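Local atomic coordinates of cysteine desulfurase (Stenotrophomonas maltophilia, PDB entry 6WCI), a protein that probably removes sulfur from L-cysteine with the help of pyridoxal 5'-phosphate, leaving L-alanine and passing the sulfur on to a carrier. Residues D65-Y68 against R69-A73; L82-E85 against A86-Y90; R140-H143 against H144-V148; E165-P168 against D169-D173. All coordinates share one frame; numbering follows the deposited sequence. Where two conformers were deposited one is given.

Interaction 1. Residues D65-Y68 against R69-A73; sequences DEFY and RRYNA
F67 and Y71, one helical turn apart, meet as a T-shaped aromatic pair: the CD1 edge of F67 points at the face of Y71, with the ring centroids 5.2 Å apart and the planes 88° from each other. The closest carbons are F67 CD1 and Y71 CE2, at 3.6 Å. Y71 has its CG wedged between its own backbone N and carbonyl carbon (chi1 59°), which folds the ring back over the turn that precedes it, where it also receives F67 CA as an off-centre CH-pi contact. A water links E66 with Y71, donating to E66 OE1 and accepting from Y71 OH. The F67 ring is used twice, for N72 CA lies over one of its faces, 4.0 Å from the ring centroid. The amide of N72 turns its ND2 to Q55 and G54 of the second subunit.

R69 works on another side of the helix. Its chain runs extended from CG to NE and reaches the carboxylate of D65 in a salt bridge, in which R69 NE lies 2.8 Å from D65 OD2; the angle is poor, so as a hydrogen bond it is weak. Around this helix end Y71 N still donates to F67 O at 3.1 Å, yet Y71 is the first residue to leave helical backbone angles. F67 reaches on to I300, A301 and I304 of helix 300-316. Side chains four and five residues apart thus pack round the C-terminal end of helix 58-70, beside the partner subunit of the dimer.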
ATOM      1  N   ASP B  65       6.030  -6.031  14.820  1.00 28.19           N
ATOM      2  CA  ASP B  65       5.279  -6.277  16.042  1.00 25.60           C
ATOM      3  C   ASP B  65       5.578  -5.214  17.090  1.00 28.95           C
ATOM      4  O   ASP B  65       4.673  -4.749  17.796  1.00 25.27           O
ATOM      5  CB  ASP B  65       5.615  -7.669  16.568  1.00 37.06           C
ATOM      6  CG  ASP B  65       4.772  -8.062  17.753  1.00 39.66           C
ATOM      7  OD1 ASP B  65       3.643  -8.554  17.546  1.00 41.14           O
ATOM      8  OD2 ASP B  65       5.247  -7.891  18.891  1.00 40.72           O
ATOM      9  N   GLU B  66       6.846  -4.814  17.194  1.00 28.48           N
ATOM     10  CA  GLU B  66       7.240  -3.808  18.170  1.00 27.35           C
ATOM     11  C   GLU B  66       6.621  -2.450  17.845  1.00 28.01           C
ATOM     12  O   GLU B  66       6.272  -1.684  18.754  1.00 25.41           O
ATOM     13  CB  GLU B  66       8.764  -3.701  18.218  1.00 24.71           C
ATOM     14  CG  GLU B  66       9.287  -2.766  19.301  1.00 41.49           C
ATOM     15  CD  GLU B  66      10.695  -2.266  19.033  1.00 46.17           C
ATOM     16  OE1 GLU B  66      11.014  -1.967  17.863  1.00 47.49           O
ATOM     17  OE2 GLU B  66      11.487  -2.176  19.995  1.00 50.60           O
ATOM     18  N   PHE B  67       6.490  -2.134  16.555  1.00 31.95           N
ATOM     19  CA  PHE B  67       5.862  -0.883  16.161  1.00 30.26           C
ATOM     20  C   PHE B  67       4.434  -0.810  16.676  1.00 33.65           C
ATOM     21  O   PHE B  67       4.045   0.174  17.318  1.00 33.17           O
ATOM     22  CB  PHE B  67       5.889  -0.716  14.638  1.00 28.25           C
ATOM     23  CG  PHE B  67       5.088   0.462  14.162  1.00 24.57           C
ATOM     24  CD1 PHE B  67       5.566   1.750  14.332  1.00 30.21           C
ATOM     25  CD2 PHE B  67       3.845   0.287  13.585  1.00 26.72           C
ATOM     26  CE1 PHE B  67       4.830   2.847  13.910  1.00 32.24           C
ATOM     27  CE2 PHE B  67       3.102   1.384  13.158  1.00 30.42           C
ATOM     28  CZ  PHE B  67       3.595   2.663  13.324  1.00 25.55           C
ATOM     29  N   TYR B  68       3.628  -1.838  16.393  1.00 28.15           N
ATOM     30  CA  TYR B  68       2.236  -1.780  16.831  1.00 26.64           C
ATOM     31  C   TYR B  68       2.123  -1.793  18.347  1.00 28.91           C
ATOM     32  O   TYR B  68       1.209  -1.178  18.900  1.00 31.31           O
ATOM     33  CB  TYR B  68       1.435  -2.936  16.234  1.00 22.35           C
ATOM     34  CG  TYR B  68       1.220  -2.850  14.742  1.00 25.01           C
ATOM     35  CD1 TYR B  68       0.651  -1.710  14.152  1.00 23.22           C
ATOM     36  CD2 TYR B  68       1.578  -3.911  13.916  1.00 23.43           C
ATOM     37  CE1 TYR B  68       0.443  -1.647  12.790  1.00 25.16           C
ATOM     38  CE2 TYR B  68       1.378  -3.860  12.555  1.00 22.75           C
ATOM     39  CZ  TYR B  68       0.822  -2.721  11.989  1.00 29.00           C
ATOM     40  OH  TYR B  68       0.624  -2.677  10.627  1.00 30.47           O
ATOM     41  N   ARG B  69       3.039  -2.477  19.037  1.00 30.50           N
ATOM     42  CA  ARG B  69       2.931  -2.610  20.485  1.00 25.56           C
ATOM     43  C   ARG B  69       3.467  -1.401  21.241  1.00 28.11           C
ATOM     44  O   ARG B  69       3.068  -1.176  22.389  1.00 24.25           O
ATOM     45  CB  ARG B  69       3.683  -3.855  20.963  1.00 24.46           C
ATOM     46  CG  ARG B  69       2.946  -5.139  20.710  1.00 31.62           C
ATOM     47  CD  ARG B  69       3.784  -6.351  21.132  1.00 35.36           C
ATOM     48  NE  ARG B  69       3.132  -7.586  20.719  1.00 33.69           N
ATOM     49  CZ  ARG B  69       2.202  -8.214  21.435  1.00 37.93           C
ATOM     50  NH1 ARG B  69       1.819  -7.731  22.614  1.00 30.74           N
ATOM     51  NH2 ARG B  69       1.658  -9.332  20.970  1.00 37.34           N
ATOM     52  N   ARG B  70       4.391  -0.646  20.652  1.00 27.38           N
ATOM     53  CA  ARG B  70       5.223   0.261  21.436  1.00 28.24           C
ATOM     54  C   ARG B  70       5.310   1.685  20.920  1.00 24.74           C
ATOM     55  O   ARG B  70       5.595   2.576  21.725  1.00 27.95           O
ATOM     56  CB  ARG B  70       6.644  -0.302  21.573  1.00 31.22           C
ATOM     57  CG  ARG B  70       6.742  -1.619  22.369  1.00 41.43           C
ATOM     58  CD  ARG B  70       6.759  -1.349  23.852  1.00 52.66           C
ATOM     59  NE  ARG B  70       7.871  -0.479  24.227  1.00 61.63           N
ATOM     60  CZ  ARG B  70       7.987   0.110  25.413  1.00 65.67           C
ATOM     61  NH1 ARG B  70       7.052  -0.074  26.339  1.00 67.20           N
ATOM     62  NH2 ARG B  70       9.029   0.890  25.673  1.00 66.75           N
ATOM     63  N   TYR B  71       5.100   1.951  19.633  1.00 26.18           N
ATOM     64  CA  TYR B  71       5.143   3.357  19.214  1.00 22.98           C
ATOM     65  C   TYR B  71       4.310   3.594  17.962  1.00 24.75           C
ATOM     66  O   TYR B  71       4.651   4.433  17.122  1.00 30.48           O
ATOM     67  CB  TYR B  71       6.576   3.859  19.014  1.00 23.34           C
ATOM     68  CG  TYR B  71       7.426   3.129  17.986  1.00 28.16           C
ATOM     69  CD1 TYR B  71       7.946   1.864  18.241  1.00 31.96           C
ATOM     70  CD2 TYR B  71       7.755   3.736  16.783  1.00 35.16           C
ATOM     71  CE1 TYR B  71       8.745   1.214  17.307  1.00 31.72           C
ATOM     72  CE2 TYR B  71       8.545   3.102  15.841  1.00 31.91           C
ATOM     73  CZ  TYR B  71       9.040   1.845  16.106  1.00 36.70           C
ATOM     74  OH  TYR B  71       9.822   1.228  15.150  1.00 33.89           O
ATOM     75  N   ASN B  72       3.170   2.922  17.873  1.00 21.91           N
ATOM     76  CA  ASN B  72       2.235   3.166  16.787  1.00 24.03           C
ATOM     77  C   ASN B  72       1.652   4.575  16.883  1.00 28.06           C
ATOM     78  O   ASN B  72       1.008   4.924  17.878  1.00 27.07           O
ATOM     79  CB  ASN B  72       1.137   2.113  16.822  1.00 22.92           C
ATOM     80  CG  ASN B  72       0.066   2.361  15.797  1.00 26.16           C
ATOM     81  OD1 ASN B  72       0.292   2.212  14.596  1.00 31.00           O
ATOM     82  ND2 ASN B  72      -1.122   2.748  16.266  1.00 28.38           N
ATOM     83  N   ALA B  73       1.933   5.388  15.866  1.00 26.31           N
ATOM     84  CA  ALA B  73       1.443   6.753  15.702  1.00 27.90           C
ATOM     85  C   ALA B  73       1.681   7.127  14.246  1.00 35.39           C
ATOM     86  O   ALA B  73       2.339   6.390  13.510  1.00 32.97           O
ATOM     87  CB  ALA B  73       2.145   7.729  16.648  1.00 22.92           C
TER
HETATM   88  O   HOH W   1      10.012  -1.517  15.396  1.00 29.81           O

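Interaction 2. Residues L82-E85 against A86-Y90; sequences LGSE and ATDAY
T87 and G83 meet within the first turns of helix 81-101, a regular alpha-helix in which i to i+4 backbone bonds are supplemented by a side-chain hydroxyl that bends back onto the preceding turn. Four main-chain bonds carry the contact, from A86 N to L82 O, T87 N to G83 O, D88 N to S84 O and A89 N to E85 O, all between 2.8 and 3.0 Å long. The straightest is that of D88, with an angle of 170° at the hydrogen.

E85 and A89 meet neighbouring parts of the fold. E85 forms a salt bridge with R38 of the second subunit and also packs on Y71 of its own chain, while A89 lies against Y71 and I304.

A water between S84 and D88 is doubtful as a bridge, since it involves one of two S84 conformers.

A side-chain hydroxyl adds one more bond to the backbone. T87 places OG1 opposite its carbonyl carbon (chi1 -60°), next to its own N, from where it donates to G83 O at 2.8 Å and also accepts from S76 N. G83 O is therefore gripped twice, T87 N and T87 OG1 arriving from opposite faces of the carbonyl plane.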
ATOM      1  N   LEU B  82       5.422   9.653  20.600  1.00 27.53           N
ATOM      2  CA  LEU B  82       5.259   8.489  19.728  1.00 28.36           C
ATOM      3  C   LEU B  82       5.315   8.875  18.255  1.00 38.58           C
ATOM      4  O   LEU B  82       5.917   8.163  17.442  1.00 28.27           O
ATOM      5  CB  LEU B  82       3.951   7.765  20.045  1.00 28.75           C
ATOM      6  CG  LEU B  82       3.843   7.165  21.454  1.00 30.36           C
ATOM      7  CD1 LEU B  82       2.659   6.218  21.550  1.00 29.27           C
ATOM      8  CD2 LEU B  82       5.139   6.451  21.853  1.00 24.85           C
ATOM      9  N   GLY B  83       4.693   9.998  17.886  1.00 37.89           N
ATOM     10  CA  GLY B  83       4.787  10.450  16.505  1.00 30.89           C
ATOM     11  C   GLY B  83       6.218  10.704  16.074  1.00 30.06           C
ATOM     12  O   GLY B  83       6.612  10.366  14.954  1.00 34.11           O
ATOM     13  N   SER B  84       7.019  11.289  16.963  1.00 31.26           N
ATOM     14  CA  SER B  84       8.431  11.509  16.668  0.50 31.38           C
ATOM     15  C   SER B  84       9.166  10.186  16.491  1.00 36.97           C
ATOM     16  O   SER B  84       9.925  10.006  15.533  1.00 34.78           O
ATOM     17  CB  SER B  84       9.071  12.335  17.782  0.50 32.80           C
ATOM     18  OG  SER B  84      10.476  12.366  17.655  0.50 33.42           O
ATOM     19  N   GLU B  85       8.951   9.244  17.416  1.00 30.86           N
ATOM     20  CA  GLU B  85       9.587   7.937  17.288  1.00 34.11           C
ATOM     21  C   GLU B  85       9.188   7.259  15.986  1.00 33.25           C
ATOM     22  O   GLU B  85      10.037   6.689  15.287  1.00 35.74           O
ATOM     23  CB  GLU B  85       9.230   7.054  18.486  1.00 28.98           C
ATOM     24  CG  GLU B  85       9.656   7.655  19.810  1.00 36.56           C
ATOM     25  CD  GLU B  85       9.431   6.723  20.987  1.00 43.19           C
ATOM     26  OE1 GLU B  85       9.072   5.546  20.761  1.00 48.46           O
ATOM     27  OE2 GLU B  85       9.618   7.166  22.140  1.00 48.38           O
ATOM     28  N   ALA B  86       7.901   7.326  15.634  1.00 29.44           N
ATOM     29  CA  ALA B  86       7.430   6.699  14.405  1.00 34.55           C
ATOM     30  C   ALA B  86       8.052   7.350  13.176  1.00 37.44           C
ATOM     31  O   ALA B  86       8.415   6.659  12.217  1.00 28.86           O
ATOM     32  CB  ALA B  86       5.906   6.771  14.344  1.00 32.43           C
ATOM     33  N   THR B  87       8.179   8.678  13.188  1.00 37.06           N
ATOM     34  CA  THR B  87       8.761   9.385  12.055  1.00 35.42           C
ATOM     35  C   THR B  87      10.234   9.043  11.891  1.00 37.60           C
ATOM     36  O   THR B  87      10.705   8.798  10.771  1.00 37.39           O
ATOM     37  CB  THR B  87       8.570  10.894  12.227  1.00 37.54           C
ATOM     38  OG1 THR B  87       7.170  11.182  12.304  1.00 31.08           O
ATOM     39  CG2 THR B  87       9.177  11.656  11.039  1.00 35.94           C
ATOM     40  N   ASP B  88      10.982   9.032  12.995  1.00 32.48           N
ATOM     41  CA  ASP B  88      12.401   8.687  12.916  1.00 33.95           C
ATOM     42  C   ASP B  88      12.595   7.271  12.387  1.00 34.72           C
ATOM     43  O   ASP B  88      13.498   7.020  11.582  1.00 39.91           O
ATOM     44  CB  ASP B  88      13.061   8.848  14.283  1.00 40.20           C
ATOM     45  CG  ASP B  88      13.067  10.289  14.755  1.00 46.85           C
ATOM     46  OD1 ASP B  88      12.681  11.179  13.963  1.00 49.97           O
ATOM     47  OD2 ASP B  88      13.453  10.538  15.913  1.00 49.70           O
ATOM     48  N   ALA B  89      11.752   6.336  12.819  1.00 36.43           N
ATOM     49  CA  ALA B  89      11.865   4.965  12.333  1.00 32.48           C
ATOM     50  C   ALA B  89      11.521   4.876  10.850  1.00 33.77           C
ATOM     51  O   ALA B  89      12.190   4.165  10.085  1.00 33.41           O
ATOM     52  CB  ALA B  89      10.955   4.055  13.159  1.00 22.74           C
ATOM     53  N   TYR B  90      10.491   5.604  10.425  1.00 34.60           N
ATOM     54  CA  TYR B  90      10.027   5.507   9.047  1.00 36.96           C
ATOM     55  C   TYR B  90      11.022   6.144   8.087  1.00 32.62           C
ATOM     56  O   TYR B  90      11.431   5.527   7.095  1.00 32.92           O
ATOM     57  CB  TYR B  90       8.651   6.157   8.932  1.00 34.18           C
ATOM     58  CG  TYR B  90       8.132   6.304   7.521  1.00 31.34           C
ATOM     59  CD1 TYR B  90       7.707   5.197   6.789  1.00 30.36           C
ATOM     60  CD2 TYR B  90       8.030   7.560   6.932  1.00 29.05           C
ATOM     61  CE1 TYR B  90       7.225   5.340   5.483  1.00 27.38           C
ATOM     62  CE2 TYR B  90       7.546   7.713   5.645  1.00 27.90           C
ATOM     63  CZ  TYR B  90       7.139   6.607   4.925  1.00 29.72           C
ATOM     64  OH  TYR B  90       6.652   6.783   3.641  1.00 29.54           O
TER
HETATM   65  O   HOH W   2      12.150  10.487  18.898  1.00 44.01           O

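Interaction 3. Residues R140-H143 against H144-V148; sequences RMEH and HANIV
N146 N donates to H143 O at 2.7 Å, standing well above the carbonyl plane, in the shortest of three bonds that tie a short 3-10 turn to the residues before it. H143 also uses its ring: with CG anti to the backbone N (chi1 180°) the imidazole folds forward beside the start of the turn, and ND1 accepts from A145 N at 2.9 Å in a nearly straight bond of 168°. A145 CB comes against the same nitrogen. H143 is probably the histidine that in this family lies over the pyridoxal phosphate ring.

The third bond joins side chains lying side by side and pointing the same way. N146 ND2 donates to E142 OE1 at 2.8 Å; the oxygen is in the plane of the amide, but the donor meets it from above the carboxylate plane. The second oxygen, E142 OE2, is held by T191 N and T139 OG1, while N146 OD1 accepts from W150 NE1, so that both ends of this buried pair have partners. E142 CB also packs on CG1 of I147, the N-cap residue, at 3.8 Å.

H144 O accepts from both I147 N and V148 N, leading into helix 148-157. H144 ND1 is hydrogen-bonded to the oxidised cysteine at position 384 and H144 NE2 to H386 N, while the ring meets that of H386 edge-to-face. The segment thus bridges strand 135-139 and helix 148-157, with E142 tied to the end of strand 185-191, N146 on helix 114-126, and I147 reaching P387 of helix 386-392.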
ATOM      1  N   ARG B 140      10.694  -9.603 -24.178  1.00 44.29           N
ATOM      2  CA  ARG B 140       9.880 -10.813 -24.163  1.00 52.23           C
ATOM      3  C   ARG B 140       9.758 -11.443 -22.776  1.00 51.27           C
ATOM      4  O   ARG B 140       8.783 -12.157 -22.516  1.00 46.51           O
ATOM      5  CB  ARG B 140      10.492 -11.818 -25.153  1.00 61.44           C
ATOM      6  CG  ARG B 140       9.879 -13.199 -25.166  1.00 66.56           C
ATOM      7  CD  ARG B 140       8.426 -13.156 -25.584  1.00 67.22           C
ATOM      8  NE  ARG B 140       8.258 -12.620 -26.931  1.00 63.31           N
ATOM      9  CZ  ARG B 140       7.102 -12.619 -27.581  1.00 58.32           C
ATOM     10  NH1 ARG B 140       6.021 -13.135 -27.005  1.00 57.73           N
ATOM     11  NH2 ARG B 140       7.025 -12.098 -28.797  1.00 60.81           N
ATOM     12  N   MET B 141      10.707 -11.187 -21.875  1.00 48.63           N
ATOM     13  CA  MET B 141      10.769 -11.883 -20.597  1.00 44.15           C
ATOM     14  C   MET B 141      10.229 -11.058 -19.441  1.00 44.30           C
ATOM     15  O   MET B 141      10.345 -11.489 -18.288  1.00 42.16           O
ATOM     16  CB  MET B 141      12.209 -12.310 -20.296  1.00 47.63           C
ATOM     17  CG  MET B 141      13.127 -11.166 -19.899  1.00 47.04           C
ATOM     18  SD  MET B 141      14.770 -11.736 -19.397  1.00 47.92           S
ATOM     19  CE  MET B 141      15.327 -12.610 -20.865  1.00 45.32           C
ATOM     20  N   GLU B 142       9.644  -9.888 -19.719  1.00 43.31           N
ATOM     21  CA  GLU B 142       9.142  -9.014 -18.665  1.00 39.89           C
ATOM     22  C   GLU B 142       7.986  -9.657 -17.912  1.00 43.21           C
ATOM     23  O   GLU B 142       7.215 -10.450 -18.458  1.00 37.08           O
ATOM     24  CB  GLU B 142       8.669  -7.672 -19.237  1.00 36.20           C
ATOM     25  CG  GLU B 142       9.802  -6.830 -19.798  1.00 41.63           C
ATOM     26  CD  GLU B 142      10.969  -6.747 -18.829  1.00 49.03           C
ATOM     27  OE1 GLU B 142      10.785  -6.211 -17.709  1.00 44.78           O
ATOM     28  OE2 GLU B 142      12.062  -7.240 -19.181  1.00 43.21           O
ATOM     29  N   HIS B 143       7.876  -9.295 -16.641  1.00 36.46           N
ATOM     30  CA  HIS B 143       6.738  -9.664 -15.826  1.00 40.68           C
ATOM     31  C   HIS B 143       5.582  -8.730 -16.174  1.00 40.03           C
ATOM     32  O   HIS B 143       5.796  -7.613 -16.653  1.00 31.26           O
ATOM     33  CB  HIS B 143       7.157  -9.573 -14.353  1.00 42.89           C
ATOM     34  CG  HIS B 143       6.093  -9.914 -13.357  1.00 40.04           C
ATOM     35  ND1 HIS B 143       5.165  -8.994 -12.924  1.00 34.10           N
ATOM     36  CD2 HIS B 143       5.886 -11.034 -12.618  1.00 41.23           C
ATOM     37  CE1 HIS B 143       4.393  -9.546 -12.004  1.00 36.76           C
ATOM     38  NE2 HIS B 143       4.814 -10.784 -11.796  1.00 38.49           N
ATOM     39  N   HIS B 144       4.351  -9.205 -15.964  1.00 41.47           N
ATOM     40  CA  HIS B 144       3.184  -8.371 -16.239  1.00 40.73           C
ATOM     41  C   HIS B 144       3.295  -6.992 -15.611  1.00 38.34           C
ATOM     42  O   HIS B 144       2.783  -6.016 -16.168  1.00 34.97           O
ATOM     43  CB  HIS B 144       1.920  -9.061 -15.746  1.00 38.87           C
ATOM     44  CG  HIS B 144       1.573 -10.282 -16.531  1.00 34.79           C
ATOM     45  ND1 HIS B 144       0.644 -11.204 -16.105  1.00 36.75           N
ATOM     46  CD2 HIS B 144       2.018 -10.718 -17.733  1.00 35.07           C
ATOM     47  CE1 HIS B 144       0.544 -12.169 -17.002  1.00 44.65           C
ATOM     48  NE2 HIS B 144       1.369 -11.900 -17.999  1.00 40.79           N
ATOM     49  N   ALA B 145       3.966  -6.887 -14.458  1.00 37.90           N
ATOM     50  CA  ALA B 145       4.170  -5.578 -13.847  1.00 39.32           C
ATOM     51  C   ALA B 145       4.879  -4.618 -14.794  1.00 36.61           C
ATOM     52  O   ALA B 145       4.667  -3.407 -14.719  1.00 32.05           O
ATOM     53  CB  ALA B 145       4.973  -5.714 -12.559  1.00 30.86           C
ATOM     54  N   ASN B 146       5.733  -5.131 -15.681  1.00 36.82           N
ATOM     55  CA  ASN B 146       6.454  -4.275 -16.614  1.00 36.73           C
ATOM     56  C   ASN B 146       5.915  -4.398 -18.032  1.00 30.83           C
ATOM     57  O   ASN B 146       6.637  -4.119 -18.994  1.00 39.07           O
ATOM     58  CB  ASN B 146       7.949  -4.582 -16.570  1.00 39.72           C
ATOM     59  CG  ASN B 146       8.803  -3.344 -16.767  1.00 37.94           C
ATOM     60  OD1 ASN B 146       8.310  -2.201 -16.713  1.00 37.23           O
ATOM     61  ND2 ASN B 146      10.090  -3.555 -17.001  1.00 35.44           N
ATOM     62  N   ILE B 147       4.653  -4.801 -18.179  1.00 30.23           N
ATOM     63  CA  ILE B 147       4.003  -4.872 -19.484  1.00 32.21           C
ATOM     64  C   ILE B 147       2.698  -4.091 -19.440  1.00 39.64           C
ATOM     65  O   ILE B 147       2.497  -3.156 -20.217  1.00 34.98           O
ATOM     66  CB  ILE B 147       3.729  -6.324 -19.905  1.00 36.07           C
ATOM     67  CG1 ILE B 147       5.041  -7.096 -20.068  1.00 33.81           C
ATOM     68  CG2 ILE B 147       2.870  -6.348 -21.165  1.00 34.05           C
ATOM     69  CD1 ILE B 147       4.866  -8.604 -20.293  1.00 34.81           C
ATOM     70  N   VAL B 148       1.802  -4.492 -18.534  1.00 40.26           N
ATOM     71  CA  VAL B 148       0.443  -3.940 -18.533  1.00 37.36           C
ATOM     72  C   VAL B 148       0.413  -2.428 -18.364  1.00 42.75           C
ATOM     73  O   VAL B 148      -0.365  -1.770 -19.070  1.00 35.28           O
ATOM     74  CB  VAL B 148      -0.418  -4.671 -17.499  1.00 38.12           C
ATOM     75  CG1 VAL B 148      -1.852  -4.207 -17.572  1.00 32.03           C
ATOM     76  CG2 VAL B 148      -0.309  -6.181 -17.716  1.00 30.25           C
TER

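Interaction 4. Residues E165-P168 against D169-D173; sequences EITP and DGALD
A tight hairpin-like reversal links strand 160-164 to helix 174-180, and T167 and D169 meet across the start of its turn. T167 OG1 donates to D169 OD1 over a very short 2.5 Å, a length that is doubtful, the two side chains lying side by side and pointing the same way. T167 OG1 and D169 CG each sit between the backbone N and carbonyl carbon (chi1 53° and 65°), which turns both back over the loop. D169 OD1 also accepts from A171 N at 3.3 Å, the donor approaching from above the carboxylate plane.

That second bond makes an Asx turn, superposed on a type I beta turn from T167 to G170 in which G170 N donates to T167 O at 2.7 Å. G170 adopts positive phi (86°), where a side chain would be jammed against the preceding carbonyl oxygen. Beyond the turn the chain returns alongside itself as a single beta bridge between I166 and L172: T167 N donates to A171 O at 2.8 Å, and D173 N to E165 O at 3.1 Å. I166 packs on L388, Y391 and F392. T167 CG2 touches D173 CB at 3.9 Å; D173, N-cap of helix 174-180, takes a weak hydrogen bond from A176 N at OD1.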
ATOM      1  N   GLU B 165      13.335  -9.401 -28.364  1.00 46.14           N
ATOM      2  CA  GLU B 165      13.242 -10.852 -28.301  1.00 49.25           C
ATOM      3  C   GLU B 165      14.360 -11.459 -27.455  1.00 48.51           C
ATOM      4  O   GLU B 165      15.355 -10.818 -27.114  1.00 47.53           O
ATOM      5  CB  GLU B 165      13.280 -11.472 -29.708  1.00 56.38           C
ATOM      6  CG  GLU B 165      11.996 -11.324 -30.535  1.00 49.72           C
ATOM      7  CD  GLU B 165      10.707 -11.602 -29.740  1.00 65.79           C
ATOM      8  OE1 GLU B 165      10.730 -12.375 -28.753  1.00 62.81           O
ATOM      9  OE2 GLU B 165       9.654 -11.034 -30.114  1.00 60.38           O
ATOM     10  N   ILE B 166      14.179 -12.734 -27.127  1.00 49.90           N
ATOM     11  CA  ILE B 166      15.161 -13.501 -26.381  1.00 51.03           C
ATOM     12  C   ILE B 166      15.608 -14.664 -27.258  1.00 53.46           C
ATOM     13  O   ILE B 166      14.939 -15.032 -28.224  1.00 58.81           O
ATOM     14  CB  ILE B 166      14.602 -14.005 -25.034  1.00 51.73           C
ATOM     15  CG1 ILE B 166      13.443 -14.976 -25.260  1.00 53.06           C
ATOM     16  CG2 ILE B 166      14.122 -12.822 -24.173  1.00 47.13           C
ATOM     17  CD1 ILE B 166      13.250 -15.973 -24.122  1.00 55.00           C
ATOM     18  N   THR B 167      16.754 -15.234 -26.919  1.00 57.04           N
ATOM     19  CA  THR B 167      17.214 -16.449 -27.575  1.00 56.43           C
ATOM     20  C   THR B 167      16.841 -17.675 -26.746  1.00 60.58           C
ATOM     21  O   THR B 167      16.627 -17.576 -25.532  1.00 61.19           O
ATOM     22  CB  THR B 167      18.729 -16.392 -27.803  1.00 61.61           C
ATOM     23  OG1 THR B 167      19.399 -16.100 -26.575  1.00 68.18           O
ATOM     24  CG2 THR B 167      19.062 -15.315 -28.800  1.00 64.03           C
ATOM     25  N   PRO B 168      16.732 -18.864 -27.381  1.00 62.29           N
ATOM     26  CA  PRO B 168      16.164 -20.036 -26.691  1.00 60.92           C
ATOM     27  C   PRO B 168      16.841 -20.438 -25.388  1.00 60.38           C
ATOM     28  O   PRO B 168      16.308 -21.284 -24.665  1.00 62.71           O
ATOM     29  CB  PRO B 168      16.313 -21.153 -27.731  1.00 62.86           C
ATOM     30  CG  PRO B 168      16.276 -20.450 -29.037  1.00 67.05           C
ATOM     31  CD  PRO B 168      16.952 -19.126 -28.816  1.00 64.02           C
ATOM     32  N   ASP B 169      18.012 -19.889 -25.085  1.00 59.98           N
ATOM     33  CA  ASP B 169      18.645 -20.136 -23.797  1.00 68.91           C
ATOM     34  C   ASP B 169      18.150 -19.177 -22.712  1.00 57.66           C
ATOM     35  O   ASP B 169      18.661 -19.212 -21.584  1.00 58.22           O
ATOM     36  CB  ASP B 169      20.170 -20.049 -23.935  1.00 61.05           C
ATOM     37  CG  ASP B 169      20.648 -18.649 -24.294  1.00 71.30           C
ATOM     38  OD1 ASP B 169      19.858 -17.870 -24.871  1.00 63.66           O
ATOM     39  OD2 ASP B 169      21.820 -18.328 -23.997  1.00 69.67           O
ATOM     40  N   GLY B 170      17.171 -18.330 -23.025  1.00 55.86           N
ATOM     41  CA  GLY B 170      16.611 -17.401 -22.063  1.00 60.48           C
ATOM     42  C   GLY B 170      17.349 -16.087 -21.931  1.00 55.24           C
ATOM     43  O   GLY B 170      17.000 -15.283 -21.061  1.00 50.32           O
ATOM     44  N   ALA B 171      18.370 -15.857 -22.744  1.00 62.61           N
ATOM     45  CA  ALA B 171      19.129 -14.622 -22.702  1.00 62.81           C
ATOM     46  C   ALA B 171      18.499 -13.603 -23.635  1.00 56.35           C
ATOM     47  O   ALA B 171      17.871 -13.955 -24.639  1.00 54.55           O
ATOM     48  CB  ALA B 171      20.587 -14.863 -23.102  1.00 68.41           C
ATOM     49  N   LEU B 172      18.678 -12.331 -23.296  1.00 48.69           N
ATOM     50  CA  LEU B 172      18.170 -11.240 -24.117  1.00 51.85           C
ATOM     51  C   LEU B 172      19.030 -11.085 -25.374  1.00 60.15           C
ATOM     52  O   LEU B 172      20.244 -10.889 -25.283  1.00 63.04           O
ATOM     53  CB  LEU B 172      18.158  -9.955 -23.284  1.00 52.98           C
ATOM     54  CG  LEU B 172      17.460  -8.682 -23.767  1.00 59.34           C
ATOM     55  CD1 LEU B 172      15.946  -8.846 -23.809  1.00 57.72           C
ATOM     56  CD2 LEU B 172      17.861  -7.537 -22.859  1.00 52.72           C
ATOM     57  N   ASP B 173      18.407 -11.180 -26.549  1.00 58.49           N
ATOM     58  CA  ASP B 173      19.136 -11.077 -27.814  1.00 56.28           C
ATOM     59  C   ASP B 173      19.613  -9.646 -28.038  1.00 55.57           C
ATOM     60  O   ASP B 173      18.874  -8.826 -28.588  1.00 53.60           O
ATOM     61  CB  ASP B 173      18.253 -11.547 -28.974  1.00 55.48           C
ATOM     62  CG  ASP B 173      18.997 -11.617 -30.312  1.00 60.12           C
ATOM     63  OD1 ASP B 173      20.145 -11.134 -30.416  1.00 60.20           O
ATOM     64  OD2 ASP B 173      18.416 -12.161 -31.275  1.00 58.12           O
TER

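Along the chain the four contacts follow one another in numerical order, yet in space they form two pairs on opposite sides of the subunit's centre. Interactions 1 and 2, with centres about 10 Å apart, lie on the successive helices 58-70 and 81-101 and touch each other. Interactions 3 and 4, with centres about 15 Å apart, follow the neighbouring parallel strands 135-139 and 160-164 of the seven-stranded sheet, and are joined by the salt bridge of R140 with E165 and by M141 on I166. Between the pairs the centres are 36 to 48 Å apart. Interactions 1, 2 and 3 reach the second subunit, whereas no other chain touches interaction 4.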